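PDB 3F9S: putative polyketide cyclase from Acidithiobacillus ferrooxidans, which is of unconfirmed function but, as a SnoaL-like member of the NTF2 clan, is probably a polyketide cyclase or a related enzyme. Local coordinates for residues V85-W90 with S111-Y116. Sequence-based numbering, arbitrary orientation.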
loop_
_atom_site.group_PDB
_atom_site.type_symbol
_atom_site.label_atom_id
_atom_site.label_comp_id
_atom_site.label_asym_id
_atom_site.label_seq_id
_atom_site.Cartn_x
_atom_site.Cartn_y
_atom_site.Cartn_z
ATOM N N VAL A 85 3.174 -4.160 -9.666
ATOM C CA VAL A 85 2.775 -3.297 -8.568
ATOM C C VAL A 85 2.790 -1.871 -9.094
ATOM O O VAL A 85 3.772 -1.458 -9.719
ATOM C CB VAL A 85 3.703 -3.390 -7.373
ATOM C CG1 VAL A 85 3.128 -2.522 -6.224
ATOM C CG2 VAL A 85 3.881 -4.838 -6.883
HETATM N N MSE A 86 1.713 -1.122 -8.843
HETATM C CA MSE A 86 1.590 0.251 -9.243
HETATM C C MSE A 86 1.481 1.055 -7.962
HETATM O O MSE A 86 0.645 0.748 -7.117
HETATM C CB MSE A 86 0.299 0.438 -10.040
HETATM C CG MSE A 86 0.103 1.804 -10.601
HETATM SE SE MSE A 86 -1.730 1.646 -11.332
HETATM C CE MSE A 86 -2.854 2.018 -9.909
ATOM N N THR A 87 2.363 2.013 -7.792
ATOM C CA THR A 87 2.242 2.983 -6.713
ATOM C C THR A 87 1.656 4.190 -7.393
ATOM O O THR A 87 1.940 4.466 -8.558
ATOM C CB THR A 87 3.565 3.292 -6.045
ATOM O OG1 THR A 87 4.527 3.654 -7.025
ATOM C CG2 THR A 87 4.051 2.067 -5.270
ATOM N N TRP A 88 0.846 4.937 -6.644
ATOM C CA TRP A 88 0.130 6.049 -7.211
ATOM C C TRP A 88 -0.289 7.074 -6.192
ATOM O O TRP A 88 -0.363 6.793 -4.996
ATOM C CB TRP A 88 -1.115 5.555 -7.946
ATOM C CG TRP A 88 -1.916 4.527 -7.205
ATOM C CD1 TRP A 88 -1.782 3.213 -7.304
ATOM C CD2 TRP A 88 -2.979 4.760 -6.281
ATOM N NE1 TRP A 88 -2.666 2.558 -6.493
ATOM C CE2 TRP A 88 -3.427 3.487 -5.840
ATOM C CE3 TRP A 88 -3.572 5.904 -5.757
ATOM C CZ2 TRP A 88 -4.473 3.330 -4.948
ATOM C CZ3 TRP A 88 -4.617 5.763 -4.844
ATOM C CH2 TRP A 88 -5.053 4.473 -4.441
ATOM N N LEU A 89 -0.489 8.273 -6.717
ATOM C CA LEU A 89 -1.079 9.380 -6.017
ATOM C C LEU A 89 -2.440 9.491 -6.661
ATOM O O LEU A 89 -2.694 8.973 -7.752
ATOM C CB LEU A 89 -0.278 10.644 -6.238
ATOM C CG LEU A 89 1.162 10.510 -5.768
ATOM C CD1 LEU A 89 1.871 11.813 -6.052
ATOM C CD2 LEU A 89 1.326 10.110 -4.315
ATOM N N TRP A 90 -3.312 10.204 -5.976
ATOM C CA TRP A 90 -4.685 10.305 -6.383
ATOM C C TRP A 90 -5.196 11.626 -5.922
ATOM O O TRP A 90 -4.805 12.110 -4.855
ATOM C CB TRP A 90 -5.395 9.189 -5.660
ATOM C CG TRP A 90 -6.833 9.046 -5.846
ATOM C CD1 TRP A 90 -7.435 8.257 -6.754
ATOM C CD2 TRP A 90 -7.866 9.622 -5.050
ATOM N NE1 TRP A 90 -8.781 8.291 -6.591
ATOM C CE2 TRP A 90 -9.084 9.125 -5.547
ATOM C CE3 TRP A 90 -7.884 10.481 -3.941
ATOM C CZ2 TRP A 90 -10.304 9.469 -4.991
ATOM C CZ3 TRP A 90 -9.094 10.832 -3.391
ATOM C CH2 TRP A 90 -10.295 10.345 -3.925
ATOM N N SER A 111 -2.733 8.404 -1.631
ATOM C CA SER A 111 -1.707 7.624 -2.299
ATOM C C SER A 111 -2.011 6.194 -2.036
ATOM O O SER A 111 -2.727 5.859 -1.101
ATOM C CB SER A 111 -0.305 7.971 -1.817
ATOM O OG SER A 111 -0.208 7.830 -0.422
ATOM N N GLY A 112 -1.492 5.340 -2.901
ATOM C CA GLY A 112 -1.736 3.950 -2.732
ATOM C C GLY A 112 -0.766 3.109 -3.509
ATOM O O GLY A 112 0.044 3.602 -4.277
ATOM N N ALA A 113 -0.840 1.827 -3.205
ATOM C CA ALA A 113 -0.043 0.825 -3.872
ATOM C C ALA A 113 -0.972 -0.321 -4.201
ATOM O O ALA A 113 -1.753 -0.749 -3.356
ATOM C CB ALA A 113 1.106 0.418 -2.997
ATOM N N THR A 114 -0.865 -0.833 -5.421
ATOM C CA THR A 114 -1.745 -1.867 -5.880
ATOM C C THR A 114 -0.950 -2.862 -6.658
ATOM O O THR A 114 -0.338 -2.488 -7.637
ATOM C CB THR A 114 -2.775 -1.277 -6.804
ATOM O OG1 THR A 114 -3.386 -0.181 -6.138
ATOM C CG2 THR A 114 -3.829 -2.313 -7.137
ATOM N N VAL A 115 -0.947 -4.093 -6.180
ATOM C CA VAL A 115 -0.350 -5.205 -6.906
ATOM C C VAL A 115 -1.451 -5.650 -7.846
ATOM O O VAL A 115 -2.559 -5.967 -7.402
ATOM C CB VAL A 115 -0.003 -6.391 -6.020
ATOM C CG1 VAL A 115 0.690 -7.457 -6.875
ATOM C CG2 VAL A 115 0.915 -5.936 -4.857
ATOM N N TYR A 116 -1.142 -5.691 -9.129
ATOM C CA TYR A 116 -2.071 -6.163 -10.136
ATOM C C TYR A 116 -1.529 -7.454 -10.641
ATOM O O TYR A 116 -0.353 -7.521 -10.940
ATOM C CB TYR A 116 -2.185 -5.190 -11.299
ATOM C CG TYR A 116 -3.243 -4.182 -11.067
ATOM C CD1 TYR A 116 -4.585 -4.575 -11.143
ATOM C CD2 TYR A 116 -2.947 -2.868 -10.759
ATOM C CE1 TYR A 116 -5.594 -3.692 -10.928
ATOM C CE2 TYR A 116 -3.965 -1.955 -10.534
ATOM C CZ TYR A 116 -5.285 -2.384 -10.614
ATOM O OH TYR A 116 -6.330 -1.526 -10.425
#
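Trp88 lays its indole over Gly112 on the neighbouring strand, inside the curved mixed sheet of an NTF2-like alpha+beta cone. Residues 85-90 and 111-116 run antiparallel within strands 83-93 and 107-118, and Met86/Thr114 and Trp88/Gly112 are the hydrogen-bonded pairs. Each pair closes two bonds, the straightest being Met86 N to Thr114 O (2.7 Å, 171° at the hydrogen).

From CB, the Trp88 side chain sets CG between its own backbone N and carbonyl carbon (chi1 45°), which folds the ring back across the partner strand. CG and CD1 lie near Gly112 O, CD2, CE3 and CZ3 near Gly112 N, and CE2, CZ2 and CH2 against Gly112 CA. That CA sits over the six-membered ring, 3.5 Å from its centroid, a CH-pi contact. Glycine suits this site because a CB would run into CZ2. At the edge, NE1 donates to Thr114 OG1 (2.9 Å), almost in the ring plane, which, with the glycine against the face, helps to fix the indole's rotation. Replacing Trp88 by an alanine removes the indole, which would probably uncover Gly112 and leave Thr114 OG1 without this donor.

The same face carries selenomethionine Met86, whose CE reaches the ring edge of Tyr116 at CE2 (4.2 Å); the tyrosine OH hydrogen-bonds a glycerol, probably from the crystallisation liquor, which may mark a pocket.

Val85, Thr87, Leu89, Ser111, Ala113 and Val115 turn to the other face, where the second subunit packs. The valines, Thr87, Ala113 and Ser111 are compact enough for this interface: Val85 CG2 touches Val115 CG2 (3.8 Å), Ala113 meets Ala113 of the second subunit, and Ser111 OG is hydrogen-bonded to His40 NE2 of that chain. On the indole side, Thr114 OG1 has a further hydrogen-bond partner: Gln128 OE1 on strand 122-130.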